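Local coordinates for metallo-beta-lactamase domain-containing protein (PDB 2AZ4), which is of uncharacterised function but binds two zinc ions in a metallo-beta-lactamase fold and may act as an RNA-binding exonuclease, at residues A286-L289 with L290-F293; E315-Y318 with D319-L322; N334-D337 with N338-E341; L353-D357 with P358-V362. All blocks are in the same frame, centred on the assembly; numbering follows the deposited sequence.

From the N terminus, the four contacts follow in series; none nests in another or crosses it. Each is local, between residues a few positions apart in one continuous run; none closes a long loop. Interaction 1 lies in helix 283-293, which leads from strand 278-282 to strand 298-300. Interaction 2 starts helix 318-323, just ahead of strand 328-331. Interaction 3 is a turn between strands 328-331 and 344-348. Interaction 4 joins the loop after strand 344-348 to helix 358-369. All these strands belong to one parallel six-stranded sheet. Interactions 2 and 3 touch: Tyr318 OH is hydrogen-bonded to Asn338 ND2, and Leu322 O to Gln340 NE2. Interactions 1 and 4 have centres about 29 Å apart.

Interaction 1: A286-L289 with L290-F293; sequences AALL and LEVF
Leu290 N donates to Ala286 O at 3.0 Å, within helix 283-293. Leu290 CB rests near the carbonyl oxygens of Ala286 and Ala287. Glu291 N continues the pattern with a bond to Ala287 O. The Glu291 side chain is extended, and its OE1 passes 4.2 Å from Leu288 CD1. Val292 N binds Leu288 O with an N-H...O angle of 165°. Val292 CG2 sits beside its own backbone N, anti to the carbonyl carbon, and this turns it back to Leu288 CD1 at 3.9 Å. These two side chains lie alongside each other and point the same way. Phe293 N closes the run on Leu289 O. Leu289 CD1 meets the Phe293 ring at its edge, 4.1 Å from CD2, while Val292 CG1 lies over the centre of one ring face. Helix 283-293 is the crossover of a beta-alpha-beta unit between strands 278-282 and 298-300. Leu288 also packs on helix 114-123, and Leu289 on helix 265-274. The chemistry is thus divided: four i to i+4 bonds satisfy the backbone groups they join, Leu288-Val292 and Leu289-Phe293 make apolar contacts one turn apart, and the Glu291 carboxylate only brushes Leu288.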
loop_
_atom_site.group_PDB
_atom_site.type_symbol
_atom_site.label_atom_id
_atom_site.label_comp_id
_atom_site.label_asym_id
_atom_site.label_seq_id
_atom_site.Cartn_x
_atom_site.Cartn_y
_atom_site.Cartn_z
ATOM N N ALA A 286 14.727 -2.122 -10.923
ATOM C CA ALA A 286 16.084 -1.641 -10.689
ATOM C C ALA A 286 16.104 -0.126 -10.596
ATOM O O ALA A 286 16.767 0.443 -9.728
ATOM C CB ALA A 286 17.029 -2.122 -11.800
ATOM N N ALA A 287 15.373 0.530 -11.485
ATOM C CA ALA A 287 15.361 1.987 -11.519
ATOM C C ALA A 287 14.755 2.593 -10.252
ATOM O O ALA A 287 15.274 3.588 -9.731
ATOM C CB ALA A 287 14.622 2.490 -12.758
ATOM N N LEU A 288 13.640 2.014 -9.794
ATOM C CA LEU A 288 12.998 2.396 -8.524
ATOM C C LEU A 288 13.963 2.232 -7.342
ATOM O O LEU A 288 14.064 3.092 -6.462
ATOM C CB LEU A 288 11.736 1.543 -8.271
ATOM C CG LEU A 288 10.873 1.934 -7.050
ATOM C CD1 LEU A 288 10.519 3.451 -7.028
ATOM C CD2 LEU A 288 9.608 1.063 -7.010
ATOM N N LEU A 289 14.664 1.107 -7.325
ATOM C CA LEU A 289 15.640 0.840 -6.278
ATOM C C LEU A 289 16.741 1.886 -6.247
ATOM O O LEU A 289 17.217 2.304 -5.162
ATOM C CB LEU A 289 16.276 -0.509 -6.533
ATOM C CG LEU A 289 17.042 -1.064 -5.358
ATOM C CD1 LEU A 289 16.070 -1.650 -4.360
ATOM C CD2 LEU A 289 17.944 -2.133 -5.878
ATOM N N LEU A 290 17.165 2.285 -7.440
ATOM C CA LEU A 290 18.213 3.279 -7.597
ATOM C C LEU A 290 17.673 4.609 -7.093
ATOM O O LEU A 290 18.345 5.308 -6.356
ATOM C CB LEU A 290 18.658 3.385 -9.065
ATOM C CG LEU A 290 19.654 4.495 -9.460
ATOM C CD1 LEU A 290 20.979 4.386 -8.673
ATOM C CD2 LEU A 290 19.909 4.473 -10.965
ATOM N N GLU A 291 16.436 4.926 -7.456
ATOM C CA GLU A 291 15.834 6.197 -7.072
ATOM C C GLU A 291 15.658 6.337 -5.552
ATOM O O GLU A 291 16.030 7.356 -4.969
ATOM C CB GLU A 291 14.488 6.379 -7.780
ATOM C CG GLU A 291 13.913 7.760 -7.551
ATOM C CD GLU A 291 12.515 7.902 -8.088
ATOM O OE1 GLU A 291 12.038 6.949 -8.736
ATOM O OE2 GLU A 291 11.892 8.965 -7.852
ATOM N N VAL A 292 15.124 5.289 -4.925
ATOM C CA VAL A 292 14.825 5.264 -3.495
ATOM C C VAL A 292 16.064 5.061 -2.591
ATOM O O VAL A 292 16.206 5.736 -1.570
ATOM C CB VAL A 292 13.713 4.186 -3.189
ATOM C CG1 VAL A 292 13.501 4.015 -1.700
ATOM C CG2 VAL A 292 12.393 4.586 -3.832
ATOM N N PHE A 293 16.942 4.124 -2.953
ATOM C CA PHE A 293 18.073 3.730 -2.105
ATOM C C PHE A 293 19.468 4.020 -2.647
ATOM O O PHE A 293 20.461 3.820 -1.935
ATOM C CB PHE A 293 17.997 2.234 -1.770
ATOM C CG PHE A 293 16.870 1.871 -0.853
ATOM C CD1 PHE A 293 16.708 2.522 0.365
ATOM C CD2 PHE A 293 15.970 0.880 -1.198
ATOM C CE1 PHE A 293 15.675 2.185 1.215
ATOM C CE2 PHE A 293 14.913 0.551 -0.350
ATOM C CZ PHE A 293 14.770 1.197 0.852
#

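Interaction 2: E315-Y318 with D319-L322; sequences EIPY and DTLL
The Tyr318 ring carries Leu322 CD1 over one face. The methyl stands 4.0 Å from the ring centroid and 23° off the normal, a CH-pi contact offset toward the rim. Leu322 CD2 reaches Tyr318 CE1 at 3.6 Å. Both methyls lie on the same side of the ring, CD1 over the face and CD2 nearest CE1. With chi1 at 177°, the Tyr318 ring reaches forward along the helix toward Leu322; Leu322 CG lies beside its own N and brings the two methyls up to it. Tyr318 OH is held by Asn338 ND2, from the turn after strand 328-331.

The backbone here is a helix N-terminus. Pro317 is the N-cap of helix 318-323, and its O accepts from the first turn. It takes Leu321 N at 3.2 Å and a weak bond from Thr320 N. Tyr318 O takes Leu322 N at 3.0 Å.

On another side of the turn, Ile316 CG2 meets Leu321 CD1 at 3.7 Å, and the two side chains cross at about a right angle. Both also touch Val280 of strand 278-282. The Pro317 ring lies alongside Thr320, with CG 3.7 Å from Thr320 OG1. Asp319 points its OD2 to a salt bridge with Lys323, one turn further along the helix.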
loop_
_atom_site.group_PDB
_atom_site.type_symbol
_atom_site.label_atom_id
_atom_site.label_comp_id
_atom_site.label_asym_id
_atom_site.label_seq_id
_atom_site.Cartn_x
_atom_site.Cartn_y
_atom_site.Cartn_z
ATOM N N GLU A 315 23.452 -4.154 -17.593
ATOM C CA GLU A 315 22.353 -4.839 -18.270
ATOM C C GLU A 315 22.794 -6.238 -18.566
ATOM O O GLU A 315 23.918 -6.449 -19.022
ATOM C CB GLU A 315 21.963 -4.139 -19.565
ATOM C CG GLU A 315 20.739 -4.788 -20.257
ATOM C CD GLU A 315 20.441 -4.211 -21.627
ATOM O OE1 GLU A 315 20.963 -3.117 -21.946
ATOM O OE2 GLU A 315 19.677 -4.847 -22.388
ATOM N N ILE A 316 21.904 -7.188 -18.289
ATOM C CA ILE A 316 22.082 -8.580 -18.674
ATOM C C ILE A 316 21.031 -8.875 -19.748
ATOM O O ILE A 316 19.856 -8.493 -19.602
ATOM C CB ILE A 316 21.882 -9.551 -17.486
ATOM C CG1 ILE A 316 22.650 -9.100 -16.226
ATOM C CG2 ILE A 316 22.180 -11.012 -17.899
ATOM C CD1 ILE A 316 24.195 -9.136 -16.312
ATOM N N PRO A 317 21.452 -9.484 -20.871
ATOM C CA PRO A 317 20.434 -9.843 -21.876
ATOM C C PRO A 317 19.454 -10.881 -21.339
ATOM O O PRO A 317 19.861 -11.831 -20.666
ATOM C CB PRO A 317 21.258 -10.440 -23.019
ATOM C CG PRO A 317 22.677 -9.943 -22.786
ATOM C CD PRO A 317 22.819 -9.831 -21.300
ATOM N N TYR A 318 18.166 -10.679 -21.619
ATOM C CA TYR A 318 17.142 -11.663 -21.296
ATOM C C TYR A 318 17.534 -13.096 -21.742
ATOM O O TYR A 318 17.350 -14.074 -21.007
ATOM C CB TYR A 318 15.823 -11.230 -21.937
ATOM C CG TYR A 318 14.661 -12.189 -21.763
ATOM C CD1 TYR A 318 14.293 -12.662 -20.502
ATOM C CD2 TYR A 318 13.898 -12.584 -22.867
ATOM C CE1 TYR A 318 13.200 -13.522 -20.334
ATOM C CE2 TYR A 318 12.808 -13.445 -22.716
ATOM C CZ TYR A 318 12.470 -13.907 -21.448
ATOM O OH TYR A 318 11.404 -14.749 -21.299
ATOM N N ASP A 319 18.078 -13.189 -22.953
ATOM C CA ASP A 319 18.541 -14.451 -23.549
ATOM C C ASP A 319 19.548 -15.187 -22.651
ATOM O O ASP A 319 19.489 -16.413 -22.516
ATOM C CB ASP A 319 19.135 -14.139 -24.941
ATOM C CG ASP A 319 19.581 -15.372 -25.689
ATOM O OD1 ASP A 319 18.743 -16.287 -25.879
ATOM O OD2 ASP A 319 20.773 -15.430 -26.093
ATOM N N THR A 320 20.462 -14.433 -22.033
ATOM C CA THR A 320 21.418 -14.983 -21.072
ATOM C C THR A 320 20.739 -15.487 -19.788
ATOM O O THR A 320 21.070 -16.548 -19.272
ATOM C CB THR A 320 22.526 -13.944 -20.734
ATOM O OG1 THR A 320 23.123 -13.492 -21.944
ATOM C CG2 THR A 320 23.620 -14.539 -19.841
ATOM N N LEU A 321 19.784 -14.722 -19.272
ATOM C CA LEU A 321 19.061 -15.130 -18.074
ATOM C C LEU A 321 18.348 -16.453 -18.264
ATOM O O LEU A 321 18.350 -17.314 -17.362
ATOM C CB LEU A 321 18.049 -14.055 -17.696
ATOM C CG LEU A 321 18.263 -13.080 -16.533
ATOM C CD1 LEU A 321 19.716 -12.947 -15.983
ATOM C CD2 LEU A 321 17.593 -11.756 -16.834
ATOM N N LEU A 322 17.735 -16.624 -19.444
ATOM C CA LEU A 322 16.965 -17.821 -19.728
ATOM C C LEU A 322 17.822 -19.085 -19.686
ATOM O O LEU A 322 17.324 -20.146 -19.342
ATOM C CB LEU A 322 16.243 -17.699 -21.072
ATOM C CG LEU A 322 15.078 -16.725 -21.176
ATOM C CD1 LEU A 322 14.537 -16.794 -22.591
ATOM C CD2 LEU A 322 13.973 -17.067 -20.134
#

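Interaction 3: N334-D337 with N338-E341; sequences NQFD and NLQE
Gln335 and Asn338 are joined twice, by backbone and by side chain. Asn338 N donates to Gln335 O at 3.1 Å, and the N-H...O angle of 164° is nearly straight. The donor stands well above the carbonyl plane. Leu339 N repeats this one residue on, bonding to Phe336 O at 3.2 Å, again from above the plane. These successive i to i+3 bonds fit the short 3-10 turn that starts at Phe336.

The side-chain bond is short but bent. Asn338 ND2 gives Gln335 OE1 a weak bond of 2.9 Å with an angle of only 117°, and the two amide planes are 69° apart. The stronger partner of Asn338 ND2 is Tyr318 OH, on helix 318-323. Asn338 OD1 is satisfied by a water at 2.8 Å. The same water donates to Asp337 OD2, also at 2.8 Å, and so bridges the two neighbouring side chains. The Asp337 carboxylate is turned away from its own amide, which sets it within reach of this water. Asp337 O and Leu339 O both accept from Lys370 NZ.

On the apolar side, Phe336 CD1 lies 3.9 Å from Leu339 CD1, the side chains running alongside each other. The Phe336 ring also meets Phe363 edge-to-face. The turn thus lies between strands 328-331 and 344-348, with helix 318-323 joined to it through Tyr318 and helix 358-369 packed against it through Phe363.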
loop_
_atom_site.group_PDB
_atom_site.type_symbol
_atom_site.label_atom_id
_atom_site.label_comp_id
_atom_site.label_asym_id
_atom_site.label_seq_id
_atom_site.Cartn_x
_atom_site.Cartn_y
_atom_site.Cartn_z
ATOM N N ASN A 334 6.881 -11.885 -16.765
ATOM C CA ASN A 334 6.051 -12.371 -17.851
ATOM C C ASN A 334 6.815 -13.413 -18.682
ATOM O O ASN A 334 7.886 -13.840 -18.296
ATOM C CB ASN A 334 5.548 -11.221 -18.745
ATOM C CG ASN A 334 6.690 -10.481 -19.460
ATOM O OD1 ASN A 334 7.865 -10.859 -19.370
ATOM N ND2 ASN A 334 6.338 -9.422 -20.179
ATOM N N GLN A 335 6.236 -13.813 -19.813
ATOM C CA GLN A 335 6.762 -14.887 -20.663
ATOM C C GLN A 335 7.161 -16.110 -19.861
ATOM O O GLN A 335 8.272 -16.607 -20.014
ATOM C CB GLN A 335 7.948 -14.403 -21.516
ATOM C CG GLN A 335 7.550 -13.414 -22.589
ATOM C CD GLN A 335 8.649 -13.246 -23.638
ATOM O OE1 GLN A 335 8.882 -14.141 -24.475
ATOM N NE2 GLN A 335 9.350 -12.121 -23.574
ATOM N N PHE A 336 6.273 -16.589 -18.994
ATOM C CA PHE A 336 6.656 -17.684 -18.086
ATOM C C PHE A 336 6.897 -18.983 -18.855
ATOM O O PHE A 336 7.558 -19.888 -18.351
ATOM C CB PHE A 336 5.628 -17.878 -16.944
ATOM C CG PHE A 336 5.633 -16.766 -15.942
ATOM C CD1 PHE A 336 6.368 -16.873 -14.776
ATOM C CD2 PHE A 336 4.907 -15.596 -16.172
ATOM C CE1 PHE A 336 6.368 -15.826 -13.842
ATOM C CE2 PHE A 336 4.925 -14.534 -15.241
ATOM C CZ PHE A 336 5.646 -14.652 -14.099
ATOM N N ASP A 337 6.383 -19.048 -20.090
ATOM C CA ASP A 337 6.540 -20.241 -20.953
ATOM C C ASP A 337 8.001 -20.447 -21.375
ATOM O O ASP A 337 8.370 -21.512 -21.867
ATOM C CB ASP A 337 5.557 -20.170 -22.140
ATOM C CG ASP A 337 5.597 -21.403 -23.050
ATOM O OD1 ASP A 337 5.428 -22.549 -22.550
ATOM O OD2 ASP A 337 5.766 -21.214 -24.285
ATOM N N ASN A 338 8.854 -19.450 -21.117
ATOM C CA ASN A 338 10.292 -19.550 -21.459
ATOM C C ASN A 338 11.194 -20.083 -20.357
ATOM O O ASN A 338 12.372 -20.354 -20.594
ATOM C CB ASN A 338 10.824 -18.198 -21.931
ATOM C CG ASN A 338 10.278 -17.809 -23.291
ATOM O OD1 ASN A 338 10.000 -18.666 -24.124
ATOM N ND2 ASN A 338 10.132 -16.519 -23.521
ATOM N N LEU A 339 10.649 -20.213 -19.153
ATOM C CA LEU A 339 11.418 -20.700 -18.010
ATOM C C LEU A 339 11.709 -22.155 -18.244
ATOM O O LEU A 339 10.973 -22.833 -18.953
ATOM C CB LEU A 339 10.622 -20.530 -16.703
ATOM C CG LEU A 339 10.332 -19.117 -16.175
ATOM C CD1 LEU A 339 9.486 -19.179 -14.918
ATOM C CD2 LEU A 339 11.621 -18.341 -15.912
ATOM N N GLN A 340 12.769 -22.645 -17.627
ATOM C CA GLN A 340 13.160 -24.013 -17.835
ATOM C C GLN A 340 12.261 -24.987 -17.084
ATOM O O GLN A 340 11.820 -24.717 -15.962
ATOM C CB GLN A 340 14.600 -24.210 -17.398
ATOM C CG GLN A 340 15.564 -23.275 -18.076
ATOM C CD GLN A 340 16.914 -23.293 -17.414
ATOM O OE1 GLN A 340 17.261 -24.235 -16.694
ATOM N NE2 GLN A 340 17.691 -22.257 -17.654
ATOM N N GLU A 341 11.998 -26.120 -17.736
ATOM C CA GLU A 341 11.377 -27.267 -17.101
ATOM C C GLU A 341 12.219 -27.719 -15.909
ATOM O O GLU A 341 13.456 -27.860 -16.005
ATOM C CB GLU A 341 11.207 -28.398 -18.131
ATOM C CG GLU A 341 10.479 -29.621 -17.637
ATOM C CD GLU A 341 9.772 -30.384 -18.763
ATOM O OE1 GLU A 341 9.489 -29.774 -19.839
ATOM O OE2 GLU A 341 9.485 -31.597 -18.561
HETATM O O HOH W 1 7.476 -19.159 -25.172
#

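Interaction 4: L353-D357 with P358-V362; sequences LGDFD and PQYRV
A chi1 of -174° carries the Asp357 carboxylate away from its own amide and forward to Gln359 N at the helix start. The Tyr360 side chain is swung out in a similar way (chi1 -165°), and this lays its ring back against the loop. Asp357 OD2 accepts from Gln359 N at 2.9 Å, and the N-H approaches from above the carboxylate plane. The side chains of Asp357 and Gln359 lie alongside each other. Asp357 O takes Tyr360 N, also at 2.9 Å.

Asp357 is therefore the N-cap of helix 358-369, with Pro358 directly after it. The loop ahead is a type I beta turn from Gly354 to Asp357, closed by a bond from Asp357 N to Gly354 O. This turn packs on the Tyr360 ring. Gly354 CA stands over one face, 3.7 Å from the centroid and 17° off the normal, a CH-pi contact. Asp355 N lies over that face too, nearer the rim. Tyr360 OH bonds to Arg376 NH1, and Leu353 O uses the same nitrogen.

A water lies between turn and helix: it accepts from Arg361 N at 3.0 Å and lies 2.7 Å from Asp357 O and 3.0 Å from Asp355 OD2. Asp355 OD1 is 4.5 Å from Arg361 NH1, too far for a salt bridge. The Leu353 side chain is about 10 Å from a bound zinc ion.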
loop_
_atom_site.group_PDB
_atom_site.type_symbol
_atom_site.label_atom_id
_atom_site.label_comp_id
_atom_site.label_asym_id
_atom_site.label_seq_id
_atom_site.Cartn_x
_atom_site.Cartn_y
_atom_site.Cartn_z
ATOM N N LEU A 353 -2.272 -12.488 -6.491
ATOM C CA LEU A 353 -1.988 -12.514 -5.050
ATOM C C LEU A 353 -2.323 -13.843 -4.378
ATOM O O LEU A 353 -1.549 -14.363 -3.550
ATOM C CB LEU A 353 -2.713 -11.348 -4.357
ATOM C CG LEU A 353 -2.041 -9.980 -4.102
ATOM C CD1 LEU A 353 -0.784 -9.706 -4.888
ATOM C CD2 LEU A 353 -3.004 -8.804 -4.239
ATOM N N GLY A 354 -3.465 -14.402 -4.737
ATOM C CA GLY A 354 -3.956 -15.611 -4.090
ATOM C C GLY A 354 -5.223 -16.080 -4.760
ATOM O O GLY A 354 -5.681 -15.481 -5.748
ATOM N N ASP A 355 -5.797 -17.139 -4.202
ATOM C CA ASP A 355 -6.816 -17.921 -4.878
ATOM C C ASP A 355 -8.142 -17.188 -5.022
ATOM O O ASP A 355 -9.002 -17.588 -5.825
ATOM C CB ASP A 355 -7.010 -19.264 -4.177
ATOM C CG ASP A 355 -7.347 -20.378 -5.154
ATOM O OD1 ASP A 355 -6.651 -21.417 -5.130
ATOM O OD2 ASP A 355 -8.293 -20.210 -5.964
ATOM N N PHE A 356 -8.304 -16.105 -4.271
ATOM C CA PHE A 356 -9.426 -15.199 -4.489
ATOM C C PHE A 356 -9.370 -14.585 -5.912
ATOM O O PHE A 356 -10.358 -14.023 -6.401
ATOM C CB PHE A 356 -9.424 -14.105 -3.414
ATOM C CG PHE A 356 -8.342 -13.079 -3.603
ATOM C CD1 PHE A 356 -8.619 -11.866 -4.244
ATOM C CD2 PHE A 356 -7.034 -13.335 -3.175
ATOM C CE1 PHE A 356 -7.605 -10.918 -4.447
ATOM C CE2 PHE A 356 -6.027 -12.402 -3.374
ATOM C CZ PHE A 356 -6.311 -11.184 -4.015
ATOM N N ASP A 357 -8.206 -14.684 -6.557
ATOM C CA ASP A 357 -7.982 -14.156 -7.913
ATOM C C ASP A 357 -8.066 -15.322 -8.891
ATOM O O ASP A 357 -7.297 -16.283 -8.768
ATOM C CB ASP A 357 -6.602 -13.462 -8.011
ATOM C CG ASP A 357 -6.363 -12.752 -9.359
ATOM O OD1 ASP A 357 -5.472 -11.882 -9.422
ATOM O OD2 ASP A 357 -7.045 -13.047 -10.362
ATOM N N PRO A 358 -9.004 -15.248 -9.863
ATOM C CA PRO A 358 -9.158 -16.330 -10.862
ATOM C C PRO A 358 -7.872 -16.593 -11.676
ATOM O O PRO A 358 -7.636 -17.723 -12.107
ATOM C CB PRO A 358 -10.292 -15.828 -11.765
ATOM C CG PRO A 358 -11.007 -14.786 -10.952
ATOM C CD PRO A 358 -9.966 -14.150 -10.083
ATOM N N GLN A 359 -7.041 -15.566 -11.850
ATOM C CA GLN A 359 -5.741 -15.728 -12.517
ATOM C C GLN A 359 -4.764 -16.638 -11.760
ATOM O O GLN A 359 -3.860 -17.214 -12.356
ATOM C CB GLN A 359 -5.086 -14.374 -12.755
ATOM C CG GLN A 359 -5.596 -13.601 -13.948
ATOM C CD GLN A 359 -4.654 -12.447 -14.301
ATOM O OE1 GLN A 359 -5.086 -11.308 -14.516
ATOM N NE2 GLN A 359 -3.351 -12.737 -14.326
ATOM N N TYR A 360 -4.950 -16.752 -10.449
ATOM C CA TYR A 360 -4.043 -17.503 -9.598
ATOM C C TYR A 360 -3.981 -18.953 -10.041
ATOM O O TYR A 360 -2.905 -19.470 -10.314
ATOM C CB TYR A 360 -4.457 -17.367 -8.130
ATOM C CG TYR A 360 -3.412 -17.795 -7.144
ATOM C CD1 TYR A 360 -2.300 -16.996 -6.891
ATOM C CD2 TYR A 360 -3.523 -19.001 -6.461
ATOM C CE1 TYR A 360 -1.331 -17.377 -5.979
ATOM C CE2 TYR A 360 -2.549 -19.402 -5.539
ATOM C CZ TYR A 360 -1.460 -18.582 -5.300
ATOM O OH TYR A 360 -0.481 -18.960 -4.393
ATOM N N ARG A 361 -5.149 -19.588 -10.153
ATOM C CA ARG A 361 -5.264 -20.947 -10.681
ATOM C C ARG A 361 -4.637 -21.151 -12.055
ATOM O O ARG A 361 -3.911 -22.124 -12.252
ATOM C CB ARG A 361 -6.727 -21.402 -10.728
ATOM C CG ARG A 361 -6.892 -22.925 -10.837
ATOM C CD ARG A 361 -6.097 -23.646 -9.724
ATOM N NE ARG A 361 -6.540 -25.032 -9.542
ATOM C CZ ARG A 361 -7.537 -25.412 -8.741
ATOM N NH1 ARG A 361 -8.216 -24.514 -8.018
ATOM N NH2 ARG A 361 -7.857 -26.701 -8.659
ATOM N N VAL A 362 -4.915 -20.252 -13.001
ATOM C CA VAL A 362 -4.343 -20.398 -14.342
ATOM C C VAL A 362 -2.818 -20.289 -14.320
ATOM O O VAL A 362 -2.119 -21.048 -15.015
ATOM C CB VAL A 362 -5.076 -19.528 -15.467
ATOM C CG1 VAL A 362 -6.128 -18.619 -14.904
ATOM C CG2 VAL A 362 -4.118 -18.781 -16.362
HETATM O O HOH W 2 -7.532 -18.955 -8.531
#